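Local coordinates for salicylic acid-binding protein 2 (Nicotiana tabacum, PDB 1XKL) that hydrolyses methyl salicylate to salicylic acid and methanol, releasing the active hormone for systemic acquired resistance in tobacco, at residues A[101-105]-A[106-110]; A[139-142]-A[143-146]; A[183-186]-A[187-191]; A[247-250]-A[251-255]. All coordinates share one frame; numbering follows the deposited sequence.

Overall arrangement
Contact 1 lies in the buried middle of the alpha/beta-hydrolase fold, where strand 98-104 runs out beside the active site. Contact 4 lies on helix 245-258, partly buried against the same strand. Val102 CG2 touches Ile255 CD1 at 3.5 Å, and Leu104 packs on Leu248. Contact 2, a hairpin turn on the surface, lies furthest out. Contact 3 is the partly buried end of helix 183-188, across the chain's centre from contact 4. Contacts 2 and 3 meet where Glu184 packs on Pro145. A selenomethionine-aromatic contact and apolar packing mark contact 1. Contacts 2 to 4 combine backbone hydrogen bonds with apolar side-chain packing, and contact 3 adds a carboxylate-tyrosine bond.

Contact 1. Residues A[101-105]-A[106-110]; sequences AVFLA and AFMPD. With STH (2-amino-4H-1,3-benzoxathiin-4-ol), chain E.
Phe103 and Met108 form a Met-aromatic contact at the C-terminal end of strand 98-104, in the central parallel sheet of the alpha/beta-hydrolase fold. Met108 is a selenomethionine. Its CG sits 3.7 Å from the centroid of the Phe103 ring, only 5° off the ring normal, as a CH-pi contact. Met108 SE lies over the same face, 4.2 Å from the centroid. CG of Met108 is anti to the backbone N (chi1 -176°), which carries the chain across the ring at about a right angle. Ala106 CB lies at the ring edge, near its plane, and is 4.0 Å from Phe103 CB. Pro109 CD comes to 4.2 Å from Phe103 CE2.

Ala105 has positive phi, so the chain turns sharply as the strand ends. Its CB touches Asp210 of the charge relay system. Phe107 turns away from Phe103 and lines the ligand pocket. Its CE1 meets O8 of the bound STH at 3.5 Å, in the plane of the ring.

Gln221 of helix 215-225 bonds to both Ala106 O and Met108 N. Met91 of helix 83-93 packs on Phe103. Tyr204 of strand 202-207 touches the Phe103 side chain, and its OH bonds to Ala106 O.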
ATOM      1  N   ALA A 101      36.430 -24.447 -17.693  1.00 16.65           N
ATOM      2  CA  ALA A 101      35.291 -23.561 -17.557  1.00 16.48           C
ATOM      3  C   ALA A 101      34.178 -24.118 -18.425  1.00 16.17           C
ATOM      4  O   ALA A 101      34.361 -24.341 -19.620  1.00 17.35           O
ATOM      5  CB  ALA A 101      35.669 -22.148 -18.013  1.00 15.56           C
ATOM      6  N   VAL A 102      33.023 -24.350 -17.819  1.00 15.57           N
ATOM      7  CA  VAL A 102      31.887 -24.899 -18.538  1.00 14.56           C
ATOM      8  C   VAL A 102      30.818 -23.830 -18.740  1.00 15.00           C
ATOM      9  O   VAL A 102      30.374 -23.186 -17.780  1.00 16.06           O
ATOM     10  CB  VAL A 102      31.274 -26.094 -17.760  1.00 12.96           C
ATOM     11  CG1 VAL A 102      30.166 -26.742 -18.572  1.00 10.97           C
ATOM     12  CG2 VAL A 102      32.364 -27.108 -17.448  1.00 13.02           C
ATOM     13  N   PHE A 103      30.417 -23.646 -19.994  1.00 13.25           N
ATOM     14  CA  PHE A 103      29.404 -22.668 -20.351  1.00 14.31           C
ATOM     15  C   PHE A 103      28.116 -23.371 -20.739  1.00 13.64           C
ATOM     16  O   PHE A 103      27.994 -23.912 -21.837  1.00 14.48           O
ATOM     17  CB  PHE A 103      29.903 -21.770 -21.504  1.00 13.18           C
ATOM     18  CG  PHE A 103      31.124 -20.951 -21.153  1.00 11.39           C
ATOM     19  CD1 PHE A 103      32.392 -21.522 -21.172  1.00 11.60           C
ATOM     20  CD2 PHE A 103      30.994 -19.619 -20.758  1.00 11.37           C
ATOM     21  CE1 PHE A 103      33.511 -20.780 -20.799  1.00 10.79           C
ATOM     22  CE2 PHE A 103      32.105 -18.871 -20.384  1.00  8.71           C
ATOM     23  CZ  PHE A 103      33.362 -19.450 -20.402  1.00  7.61           C
ATOM     24  N   LEU A 104      27.162 -23.375 -19.815  1.00 14.73           N
ATOM     25  CA  LEU A 104      25.873 -24.022 -20.039  1.00 14.78           C
ATOM     26  C   LEU A 104      24.909 -23.006 -20.631  1.00 16.06           C
ATOM     27  O   LEU A 104      24.473 -22.085 -19.937  1.00 15.52           O
ATOM     28  CB  LEU A 104      25.320 -24.549 -18.708  1.00 14.03           C
ATOM     29  CG  LEU A 104      23.908 -25.118 -18.722  1.00 13.15           C
ATOM     30  CD1 LEU A 104      23.856 -26.386 -19.589  1.00 14.71           C
ATOM     31  CD2 LEU A 104      23.497 -25.437 -17.283  1.00 13.38           C
ATOM     32  N   ALA A 105      24.587 -23.175 -21.913  1.00 15.43           N
ATOM     33  CA  ALA A 105      23.684 -22.276 -22.617  1.00 15.05           C
ATOM     34  C   ALA A 105      23.952 -20.861 -22.107  1.00 15.09           C
ATOM     35  O   ALA A 105      23.037 -20.121 -21.765  1.00 15.91           O
ATOM     36  CB  ALA A 105      22.241 -22.671 -22.355  1.00 14.05           C
ATOM     37  N   ALA A 106      25.231 -20.515 -22.067  1.00 13.36           N
ATOM     38  CA  ALA A 106      25.693 -19.237 -21.576  1.00 13.56           C
ATOM     39  C   ALA A 106      26.218 -18.299 -22.651  1.00 14.24           C
ATOM     40  O   ALA A 106      26.232 -18.617 -23.851  1.00 13.94           O
ATOM     41  CB  ALA A 106      26.796 -19.472 -20.553  1.00 13.03           C
ATOM     42  N   PHE A 107      26.636 -17.124 -22.193  1.00 13.78           N
ATOM     43  CA  PHE A 107      27.245 -16.134 -23.060  1.00 16.65           C
ATOM     44  C   PHE A 107      28.719 -16.365 -22.799  1.00 16.69           C
ATOM     45  O   PHE A 107      29.181 -16.245 -21.665  1.00 18.88           O
ATOM     46  CB  PHE A 107      26.858 -14.714 -22.645  1.00 14.44           C
ATOM     47  CG  PHE A 107      25.462 -14.330 -23.031  1.00 16.81           C
ATOM     48  CD1 PHE A 107      24.554 -13.908 -22.062  1.00 16.47           C
ATOM     49  CD2 PHE A 107      25.053 -14.379 -24.364  1.00 16.64           C
ATOM     50  CE1 PHE A 107      23.262 -13.539 -22.411  1.00 15.88           C
ATOM     51  CE2 PHE A 107      23.760 -14.011 -24.727  1.00 15.78           C
ATOM     52  CZ  PHE A 107      22.858 -13.589 -23.749  1.00 18.38           C
HETATM   53  N   MSE A 108      29.451 -16.723 -23.844  1.00 16.95           N
HETATM   54  CA  MSE A 108      30.876 -16.988 -23.729  1.00 17.65           C
HETATM   55  C   MSE A 108      31.652 -15.911 -24.475  1.00 18.74           C
HETATM   56  O   MSE A 108      31.593 -15.838 -25.702  1.00 20.65           O
HETATM   57  CB  MSE A 108      31.176 -18.372 -24.318  1.00 17.70           C
HETATM   58  CG  MSE A 108      32.611 -18.822 -24.176  1.00 20.41           C
HETATM   59 SE   MSE A 108      32.824 -20.569 -24.931  1.00 34.57          SE
HETATM   60  CE  MSE A 108      32.369 -20.120 -26.763  1.00 21.96           C
ATOM     61  N   PRO A 109      32.395 -15.068 -23.742  1.00 20.19           N
ATOM     62  CA  PRO A 109      33.192 -13.976 -24.311  1.00 20.70           C
ATOM     63  C   PRO A 109      34.486 -14.454 -24.953  1.00 20.18           C
ATOM     64  O   PRO A 109      34.784 -15.647 -24.958  1.00 19.71           O
ATOM     65  CB  PRO A 109      33.507 -13.088 -23.099  1.00 21.37           C
ATOM     66  CG  PRO A 109      32.834 -13.766 -21.909  1.00 22.47           C
ATOM     67  CD  PRO A 109      32.653 -15.189 -22.301  1.00 19.37           C
ATOM     68  N   ASP A 110      35.241 -13.499 -25.490  1.00 21.23           N
ATOM     69  CA  ASP A 110      36.548 -13.763 -26.077  1.00 21.06           C
ATOM     70  C   ASP A 110      37.470 -12.626 -25.655  1.00 21.33           C
ATOM     71  O   ASP A 110      37.079 -11.772 -24.851  1.00 18.68           O
ATOM     72  CB  ASP A 110      36.483 -13.924 -27.615  1.00 21.61           C
ATOM     73  CG  ASP A 110      36.122 -12.637 -28.369  1.00 21.07           C
ATOM     74  OD1 ASP A 110      35.879 -12.753 -29.586  1.00 22.18           O
ATOM     75  OD2 ASP A 110      36.087 -11.533 -27.795  1.00 16.99           O
TER
HETATM   76  C8  STH E 297      20.725 -13.773 -19.352  1.00 18.18           C
HETATM   77  O8  STH E 297      21.564 -12.705 -19.427  1.00 19.41           O
HETATM   78  C1  STH E 297      19.732 -14.069 -20.424  1.00 19.22           C
HETATM   79  C2  STH E 297      18.835 -15.244 -20.288  1.00 17.57           C
HETATM   80  C3  STH E 297      17.887 -15.523 -21.313  1.00 18.39           C
HETATM   81  C4  STH E 297      17.780 -14.665 -22.452  1.00 18.29           C
HETATM   82  C5  STH E 297      18.634 -13.527 -22.588  1.00 16.41           C
HETATM   83  C6  STH E 297      19.583 -13.227 -21.588  1.00 14.09           C
HETATM   84  C7  STH E 297      20.068 -16.049 -18.346  1.00 19.09           C
HETATM   85  O2  STH E 297      18.920 -16.120 -19.175  1.00 17.99           O
HETATM   86  N7  STH E 297      19.706 -16.499 -17.084  1.00 18.77           N
HETATM   87  S7  STH E 297      20.822 -14.626 -18.241  1.00 25.17           S

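Contact 2. Residues A[139-142]-A[143-146]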
ATOM      1  N   TYR A 139      18.525   3.202 -14.692  1.00 26.93           N
ATOM      2  CA  TYR A 139      18.777   3.588 -13.317  1.00 26.74           C
ATOM      3  C   TYR A 139      20.097   4.331 -13.218  1.00 28.31           C
ATOM      4  O   TYR A 139      20.596   4.596 -12.128  1.00 27.79           O
ATOM      5  CB  TYR A 139      18.769   2.367 -12.380  1.00 25.54           C
ATOM      6  CG  TYR A 139      19.895   1.375 -12.575  1.00 22.35           C
ATOM      7  CD1 TYR A 139      19.778   0.315 -13.475  1.00 20.86           C
ATOM      8  CD2 TYR A 139      21.064   1.477 -11.823  1.00 20.44           C
ATOM      9  CE1 TYR A 139      20.803  -0.629 -13.613  1.00 20.13           C
ATOM     10  CE2 TYR A 139      22.089   0.550 -11.951  1.00 20.01           C
ATOM     11  CZ  TYR A 139      21.955  -0.504 -12.844  1.00 21.42           C
ATOM     12  OH  TYR A 139      22.977  -1.424 -12.949  1.00 18.06           O
ATOM     13  N   GLY A 140      20.652   4.677 -14.374  1.00 30.25           N
ATOM     14  CA  GLY A 140      21.909   5.400 -14.401  1.00 34.29           C
ATOM     15  C   GLY A 140      21.685   6.882 -14.647  1.00 36.47           C
ATOM     16  O   GLY A 140      20.721   7.263 -15.308  1.00 37.66           O
ATOM     17  N   SER A 141      22.568   7.727 -14.122  1.00 38.32           N
ATOM     18  CA  SER A 141      22.425   9.160 -14.319  1.00 40.40           C
ATOM     19  C   SER A 141      22.579   9.487 -15.804  1.00 42.36           C
ATOM     20  O   SER A 141      23.131   8.694 -16.575  1.00 44.65           O
ATOM     21  CB  SER A 141      23.462   9.928 -13.485  1.00 39.38           C
ATOM     22  OG  SER A 141      24.787   9.545 -13.807  1.00 42.23           O
ATOM     23  N   PRO A 142      22.091  10.663 -16.225  1.00 43.05           N
ATOM     24  CA  PRO A 142      22.172  11.095 -17.624  1.00 43.30           C
ATOM     25  C   PRO A 142      23.544  10.988 -18.300  1.00 43.30           C
ATOM     26  O   PRO A 142      23.621  10.712 -19.501  1.00 45.97           O
ATOM     27  CB  PRO A 142      21.648  12.532 -17.572  1.00 44.51           C
ATOM     28  CG  PRO A 142      21.947  12.963 -16.159  1.00 44.04           C
ATOM     29  CD  PRO A 142      21.544  11.739 -15.380  1.00 43.96           C
ATOM     30  N   GLU A 143      24.623  11.200 -17.546  1.00 41.16           N
ATOM     31  CA  GLU A 143      25.972  11.127 -18.121  1.00 40.03           C
ATOM     32  C   GLU A 143      26.601   9.751 -17.900  1.00 39.98           C
ATOM     33  O   GLU A 143      27.693   9.461 -18.396  1.00 42.94           O
ATOM     34  CB  GLU A 143      26.863  12.218 -17.507  1.00 38.43           C
ATOM     35  CG  GLU A 143      27.940  12.774 -18.448  1.00 39.04           C
ATOM     36  CD  GLU A 143      27.350  13.408 -19.704  1.00 39.10           C
ATOM     37  OE1 GLU A 143      27.004  12.656 -20.644  1.00 38.65           O
ATOM     38  OE2 GLU A 143      27.219  14.655 -19.743  1.00 35.48           O
ATOM     39  N   GLU A 144      25.905   8.914 -17.137  1.00 39.34           N
ATOM     40  CA  GLU A 144      26.358   7.559 -16.842  1.00 38.00           C
ATOM     41  C   GLU A 144      25.168   6.622 -17.014  1.00 39.00           C
ATOM     42  O   GLU A 144      24.488   6.277 -16.045  1.00 41.15           O
ATOM     43  CB  GLU A 144      26.888   7.466 -15.405  1.00 37.51           C
ATOM     44  CG  GLU A 144      28.308   7.993 -15.218  1.00 38.04           C
ATOM     45  CD  GLU A 144      29.350   7.083 -15.844  1.00 38.59           C
ATOM     46  OE1 GLU A 144      30.250   6.609 -15.107  1.00 35.78           O
ATOM     47  OE2 GLU A 144      29.270   6.841 -17.071  1.00 40.36           O
ATOM     48  N   PRO A 145      24.885   6.211 -18.261  1.00 39.95           N
ATOM     49  CA  PRO A 145      23.766   5.310 -18.564  1.00 38.96           C
ATOM     50  C   PRO A 145      23.883   3.908 -17.972  1.00 37.22           C
ATOM     51  O   PRO A 145      24.941   3.281 -18.042  1.00 39.33           O
ATOM     52  CB  PRO A 145      23.744   5.295 -20.095  1.00 39.08           C
ATOM     53  CG  PRO A 145      25.181   5.515 -20.454  1.00 38.67           C
ATOM     54  CD  PRO A 145      25.589   6.605 -19.494  1.00 39.34           C
ATOM     55  N   LEU A 146      22.789   3.435 -17.379  1.00 35.48           N
ATOM     56  CA  LEU A 146      22.724   2.100 -16.784  1.00 31.99           C
ATOM     57  C   LEU A 146      21.306   1.573 -16.960  1.00 30.64           C
ATOM     58  O   LEU A 146      20.340   2.304 -16.750  1.00 30.04           O
ATOM     59  CB  LEU A 146      23.089   2.145 -15.298  1.00 32.57           C
ATOM     60  CG  LEU A 146      24.538   2.506 -14.956  1.00 32.45           C
ATOM     61  CD1 LEU A 146      24.669   2.687 -13.454  1.00 33.73           C
ATOM     62  CD2 LEU A 146      25.481   1.419 -15.449  1.00 32.42           C
TER
HETATM   63  O   HOH W   1      20.776   5.601 -17.314  1.00 39.73           O
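Leu146 lies across one face of the Tyr139 ring in the hairpin loop between strands 135-138 and 147-150. Its CB stands almost over the ring centre, 3.8 Å from the centroid, as a CH-pi contact. The CD1 branch reaches on to Tyr139 CE2 at 3.7 Å. Tyr139 holds its CG between its own N and carbonyl carbon (chi1 67°), and this turns the ring under Leu146. The far end of the tyrosine is fixed outside the loop, where its OH bonds to Leu52 O.

The backbones pair beside this CH-pi contact. Tyr139 N gives a bond of 2.9 Å to Leu146 O, and Gly140 N adds a weak one to the same oxygen. Water 1 bridges the next step: it donates to Gly140 O and accepts from Leu146 N. At the tip, Ser141 to Glu144 form a type I beta turn, closed by Glu144 N to Ser141 O at 2.8 Å. Ser141 OG lies against Glu144 CB.

The two arms of the loop are thus held by backbone bonds and one water. The Tyr139 ring is placed separately, by Leu146 over one face and by the Leu52 bond at its hydroxyl.

Contact 3. Residues A[183-186]-A[187-191]; sequences MEDL and SKAKY
Helix 183-188 loosens at its end: Ser187 N bonds to Glu184 O at 3.2 Å and Lys188 N to Asp185 O, both three residues back, while the four-residue bonds of Ser187 N to Met183 O and Ala189 N to Asp185 O are weak. Ser187 adds its hydroxyl to this end. OG sits between its own N and carbonyl carbon (chi1 66°) and donates to Glu184 O at 2.8 Å. Ser187 N and OG reach that oxygen from the same face of its plane.

Beyond the helix the chain swings round, and Tyr191 comes back to Asp185. Tyr191 OH donates to Asp185 OD2 at 2.7 Å, meeting the syn lone pair of that oxygen. OD2 lies at the ring edge, in its plane, and the carboxylate and ring planes are 67° apart. Leu186 CD2 also meets the edge, 3.6 Å from Tyr191 CE2. On the outer side Glu184 OE1 lies 4.0 Å from Lys188 NZ, too far for a salt bridge.

Asp185 OD2 has a second donor, Leu55 N at the start of helix 55-67. Ser115 OG meets Ala189 O and Tyr191 N. The buried carboxylate oxygen is thus gripped by two donors, one from the turn and one from another helix. Both would probably favour the ionised form of Asp185.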
HETATM    1  N   MSE A 183      25.665  -3.796 -20.359  1.00 25.75           N
HETATM    2  CA  MSE A 183      26.096  -3.398 -21.697  1.00 30.81           C
HETATM    3  C   MSE A 183      27.032  -2.197 -21.641  1.00 30.37           C
HETATM    4  O   MSE A 183      28.123  -2.223 -22.207  1.00 30.66           O
HETATM    5  CB  MSE A 183      24.882  -3.024 -22.552  1.00 37.32           C
HETATM    6  CG  MSE A 183      23.827  -4.106 -22.689  1.00 45.81           C
HETATM    7 SE   MSE A 183      24.342  -5.524 -23.882  1.00 57.35          SE
HETATM    8  CE  MSE A 183      23.673  -4.782 -25.532  1.00 53.35           C
ATOM      9  N   GLU A 184      26.593  -1.144 -20.955  1.00 30.56           N
ATOM     10  CA  GLU A 184      27.377   0.080 -20.829  1.00 30.36           C
ATOM     11  C   GLU A 184      28.808  -0.189 -20.381  1.00 28.70           C
ATOM     12  O   GLU A 184      29.759   0.169 -21.073  1.00 28.80           O
ATOM     13  CB  GLU A 184      26.708   1.041 -19.838  1.00 33.58           C
ATOM     14  CG  GLU A 184      27.451   2.358 -19.681  1.00 36.88           C
ATOM     15  CD  GLU A 184      27.491   3.160 -20.972  1.00 40.27           C
ATOM     16  OE1 GLU A 184      28.373   4.037 -21.105  1.00 41.76           O
ATOM     17  OE2 GLU A 184      26.639   2.911 -21.855  1.00 40.43           O
ATOM     18  N   ASP A 185      28.956  -0.817 -19.221  1.00 25.92           N
ATOM     19  CA  ASP A 185      30.273  -1.138 -18.684  1.00 24.50           C
ATOM     20  C   ASP A 185      31.080  -2.014 -19.640  1.00 23.09           C
ATOM     21  O   ASP A 185      32.256  -1.752 -19.893  1.00 23.84           O
ATOM     22  CB  ASP A 185      30.133  -1.861 -17.338  1.00 23.85           C
ATOM     23  CG  ASP A 185      31.454  -2.397 -16.820  1.00 22.64           C
ATOM     24  OD1 ASP A 185      32.405  -1.606 -16.675  1.00 23.08           O
ATOM     25  OD2 ASP A 185      31.543  -3.614 -16.555  1.00 23.04           O
ATOM     26  N   LEU A 186      30.439  -3.042 -20.178  1.00 22.75           N
ATOM     27  CA  LEU A 186      31.109  -3.972 -21.079  1.00 24.26           C
ATOM     28  C   LEU A 186      31.546  -3.397 -22.427  1.00 26.83           C
ATOM     29  O   LEU A 186      32.405  -3.970 -23.097  1.00 25.18           O
ATOM     30  CB  LEU A 186      30.224  -5.204 -21.304  1.00 23.41           C
ATOM     31  CG  LEU A 186      30.013  -6.075 -20.060  1.00 22.31           C
ATOM     32  CD1 LEU A 186      29.041  -7.198 -20.366  1.00 22.25           C
ATOM     33  CD2 LEU A 186      31.354  -6.640 -19.604  1.00 22.37           C
ATOM     34  N   SER A 187      30.968  -2.267 -22.821  1.00 28.98           N
ATOM     35  CA  SER A 187      31.318  -1.653 -24.095  1.00 32.25           C
ATOM     36  C   SER A 187      32.543  -0.746 -23.999  1.00 33.46           C
ATOM     37  O   SER A 187      33.163  -0.420 -25.012  1.00 35.21           O
ATOM     38  CB  SER A 187      30.134  -0.850 -24.644  1.00 32.91           C
ATOM     39  OG  SER A 187      29.846   0.267 -23.820  1.00 32.99           O
ATOM     40  N   LYS A 188      32.900  -0.344 -22.783  1.00 33.66           N
ATOM     41  CA  LYS A 188      34.045   0.536 -22.594  1.00 35.13           C
ATOM     42  C   LYS A 188      35.101  -0.033 -21.661  1.00 34.62           C
ATOM     43  O   LYS A 188      36.124   0.604 -21.407  1.00 35.16           O
ATOM     44  CB  LYS A 188      33.573   1.897 -22.077  1.00 37.14           C
ATOM     45  CG  LYS A 188      32.586   1.807 -20.929  1.00 41.11           C
ATOM     46  CD  LYS A 188      32.172   3.184 -20.413  1.00 44.23           C
ATOM     47  CE  LYS A 188      31.312   3.951 -21.420  1.00 46.20           C
ATOM     48  NZ  LYS A 188      32.050   4.361 -22.653  1.00 47.01           N
ATOM     49  N   ALA A 189      34.857  -1.232 -21.150  1.00 33.60           N
ATOM     50  CA  ALA A 189      35.808  -1.879 -20.255  1.00 32.96           C
ATOM     51  C   ALA A 189      36.303  -3.195 -20.855  1.00 31.77           C
ATOM     52  O   ALA A 189      35.519  -4.118 -21.073  1.00 33.93           O
ATOM     53  CB  ALA A 189      35.152  -2.131 -18.894  1.00 32.28           C
ATOM     54  N   LYS A 190      37.604  -3.272 -21.127  1.00 30.50           N
ATOM     55  CA  LYS A 190      38.200  -4.479 -21.688  1.00 28.71           C
ATOM     56  C   LYS A 190      38.637  -5.348 -20.516  1.00 29.76           C
ATOM     57  O   LYS A 190      39.515  -4.966 -19.739  1.00 31.92           O
ATOM     58  CB  LYS A 190      39.407  -4.130 -22.557  1.00 26.24           C
ATOM     59  CG  LYS A 190      39.884  -5.267 -23.448  1.00 25.70           C
ATOM     60  CD  LYS A 190      38.819  -5.644 -24.469  1.00 21.87           C
ATOM     61  CE  LYS A 190      39.342  -6.706 -25.422  1.00 21.04           C
ATOM     62  NZ  LYS A 190      39.811  -7.893 -24.646  1.00 15.21           N
ATOM     63  N   TYR A 191      38.036  -6.527 -20.404  1.00 29.50           N
ATOM     64  CA  TYR A 191      38.322  -7.425 -19.292  1.00 30.82           C
ATOM     65  C   TYR A 191      39.209  -8.643 -19.537  1.00 30.48           C
ATOM     66  O   TYR A 191      40.187  -8.873 -18.823  1.00 33.81           O
ATOM     67  CB  TYR A 191      37.000  -7.928 -18.711  1.00 32.47           C
ATOM     68  CG  TYR A 191      36.216  -6.925 -17.899  1.00 34.30           C
ATOM     69  CD1 TYR A 191      36.689  -6.472 -16.670  1.00 36.46           C
ATOM     70  CD2 TYR A 191      34.959  -6.495 -18.318  1.00 35.28           C
ATOM     71  CE1 TYR A 191      35.922  -5.621 -15.869  1.00 37.01           C
ATOM     72  CE2 TYR A 191      34.184  -5.646 -17.527  1.00 36.24           C
ATOM     73  CZ  TYR A 191      34.668  -5.218 -16.304  1.00 36.85           C
ATOM     74  OH  TYR A 191      33.875  -4.422 -15.508  1.00 36.85           O
TER

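Contact 4. Residues A[247-250]-A[251-255]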
ATOM      1  N   LYS A 247      21.108 -35.508 -16.628  1.00 16.87           N
ATOM      2  CA  LYS A 247      21.916 -35.487 -17.854  1.00 17.41           C
ATOM      3  C   LYS A 247      23.054 -34.482 -17.701  1.00 16.85           C
ATOM      4  O   LYS A 247      24.193 -34.752 -18.089  1.00 17.95           O
ATOM      5  CB  LYS A 247      21.061 -35.128 -19.070  1.00 17.29           C
ATOM      6  CG  LYS A 247      20.219 -36.277 -19.583  1.00 18.18           C
ATOM      7  CD  LYS A 247      19.388 -35.855 -20.777  1.00 20.98           C
ATOM      8  CE  LYS A 247      18.467 -36.981 -21.218  1.00 23.25           C
ATOM      9  NZ  LYS A 247      17.556 -36.566 -22.319  1.00 25.24           N
ATOM     10  N   LEU A 248      22.743 -33.329 -17.114  1.00 16.54           N
ATOM     11  CA  LEU A 248      23.738 -32.281 -16.899  1.00 14.63           C
ATOM     12  C   LEU A 248      24.809 -32.770 -15.931  1.00 14.29           C
ATOM     13  O   LEU A 248      26.001 -32.519 -16.126  1.00 13.16           O
ATOM     14  CB  LEU A 248      23.074 -31.023 -16.321  1.00 15.87           C
ATOM     15  CG  LEU A 248      23.663 -29.651 -16.669  1.00 18.53           C
ATOM     16  CD1 LEU A 248      23.090 -28.615 -15.697  1.00 18.25           C
ATOM     17  CD2 LEU A 248      25.176 -29.657 -16.601  1.00 18.56           C
ATOM     18  N   CYS A 249      24.387 -33.458 -14.875  1.00 13.21           N
ATOM     19  CA  CYS A 249      25.344 -33.965 -13.897  1.00 13.83           C
ATOM     20  C   CYS A 249      26.317 -34.947 -14.552  1.00 13.54           C
ATOM     21  O   CYS A 249      27.525 -34.883 -14.317  1.00 12.94           O
ATOM     22  CB  CYS A 249      24.613 -34.657 -12.735  1.00 13.99           C
ATOM     23  SG  CYS A 249      25.707 -35.422 -11.491  1.00 16.91           S
ATOM     24  N   ALA A 250      25.793 -35.852 -15.372  1.00 13.36           N
ATOM     25  CA  ALA A 250      26.654 -36.827 -16.032  1.00 15.54           C
ATOM     26  C   ALA A 250      27.679 -36.114 -16.917  1.00 16.16           C
ATOM     27  O   ALA A 250      28.850 -36.490 -16.947  1.00 17.17           O
ATOM     28  CB  ALA A 250      25.815 -37.801 -16.854  1.00 12.92           C
ATOM     29  N   SER A 251      27.241 -35.071 -17.616  1.00 17.54           N
ATOM     30  CA  SER A 251      28.133 -34.309 -18.482  1.00 17.80           C
ATOM     31  C   SER A 251      29.223 -33.628 -17.657  1.00 17.38           C
ATOM     32  O   SER A 251      30.394 -33.639 -18.036  1.00 16.99           O
ATOM     33  CB  SER A 251      27.340 -33.259 -19.269  1.00 19.65           C
ATOM     34  OG  SER A 251      26.341 -33.870 -20.066  1.00 23.43           O
ATOM     35  N   LEU A 252      28.845 -33.036 -16.527  1.00 14.67           N
ATOM     36  CA  LEU A 252      29.828 -32.373 -15.676  1.00 16.17           C
ATOM     37  C   LEU A 252      30.817 -33.358 -15.070  1.00 17.66           C
ATOM     38  O   LEU A 252      32.010 -33.067 -14.975  1.00 14.36           O
ATOM     39  CB  LEU A 252      29.139 -31.587 -14.557  1.00 15.21           C
ATOM     40  CG  LEU A 252      28.347 -30.363 -15.028  1.00 18.24           C
ATOM     41  CD1 LEU A 252      27.705 -29.655 -13.831  1.00 15.37           C
ATOM     42  CD2 LEU A 252      29.283 -29.413 -15.773  1.00 12.28           C
ATOM     43  N   LEU A 253      30.334 -34.523 -14.650  1.00 20.79           N
ATOM     44  CA  LEU A 253      31.237 -35.510 -14.063  1.00 21.97           C
ATOM     45  C   LEU A 253      32.223 -35.986 -15.121  1.00 21.34           C
ATOM     46  O   LEU A 253      33.379 -36.281 -14.822  1.00 20.38           O
ATOM     47  CB  LEU A 253      30.447 -36.694 -13.494  1.00 22.57           C
ATOM     48  CG  LEU A 253      29.481 -36.359 -12.350  1.00 23.62           C
ATOM     49  CD1 LEU A 253      28.840 -37.637 -11.849  1.00 24.98           C
ATOM     50  CD2 LEU A 253      30.220 -35.656 -11.214  1.00 24.49           C
ATOM     51  N   GLU A 254      31.764 -36.042 -16.364  1.00 23.19           N
ATOM     52  CA  GLU A 254      32.618 -36.468 -17.465  1.00 24.48           C
ATOM     53  C   GLU A 254      33.734 -35.463 -17.707  1.00 23.85           C
ATOM     54  O   GLU A 254      34.896 -35.835 -17.843  1.00 22.48           O
ATOM     55  CB  GLU A 254      31.793 -36.621 -18.736  1.00 27.39           C
ATOM     56  CG  GLU A 254      32.581 -37.089 -19.938  1.00 29.73           C
ATOM     57  CD  GLU A 254      31.681 -37.345 -21.119  1.00 32.81           C
ATOM     58  OE1 GLU A 254      31.676 -36.517 -22.060  1.00 36.36           O
ATOM     59  OE2 GLU A 254      30.962 -38.365 -21.100  1.00 33.18           O
ATOM     60  N   ILE A 255      33.393 -34.182 -17.766  1.00 25.92           N
ATOM     61  CA  ILE A 255      34.428 -33.194 -18.008  1.00 26.71           C
ATOM     62  C   ILE A 255      35.349 -33.130 -16.792  1.00 27.30           C
ATOM     63  O   ILE A 255      36.553 -32.924 -16.925  1.00 27.42           O
ATOM     64  CB  ILE A 255      33.830 -31.790 -18.330  1.00 27.54           C
ATOM     65  CG1 ILE A 255      33.458 -31.062 -17.054  1.00 28.67           C
ATOM     66  CG2 ILE A 255      32.609 -31.922 -19.226  1.00 28.71           C
ATOM     67  CD1 ILE A 255      34.389 -29.928 -16.773  1.00 28.70           C
TER
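Leu248 and Leu252, Cys249 and Leu253, and Lys247 and Ser251 meet as neighbours one turn apart along an alpha helix. This is helix 245-258, the C-terminal helix of the alpha/beta-hydrolase fold. It packs on the central parallel sheet beside helix 23-29.

The backbone is regular. Leu252 N bonds to Leu248 O and Leu253 N to Cys249 O, each at 2.9 Å. Glu254 N continues the series to Ala250 O. The Leu253 bond runs nearly along the C=O axis, at a C=O...donor angle of 162°.

The inner face is apolar. Leu248 CD2 lies against Leu252 CG at 3.6 Å, and Leu252 CD1 also lies near Leu248 CD2. This pair sits on the sheet: Leu248 touches Leu104, and Leu252 touches Val102 and Val78. Ile255, further along the helix, packs on Val102 and Ile76.

A second pair faces helix 23-29. Cys249 SG meets Leu253 CD1 at 3.9 Å. Cys249 also touches Leu23 and Leu26, and Leu253 touches Leu27. Leu253 is a salicylate-binding residue, as is His257 further along the helix.

Ser251 is partly exposed. Its hydroxyl turns back to the preceding turn, so Lys247 O accepts two bonds: from Ser251 N at 3.1 Å and from Ser251 OG at 3.0 Å, the two donors on opposite faces of the carbonyl plane.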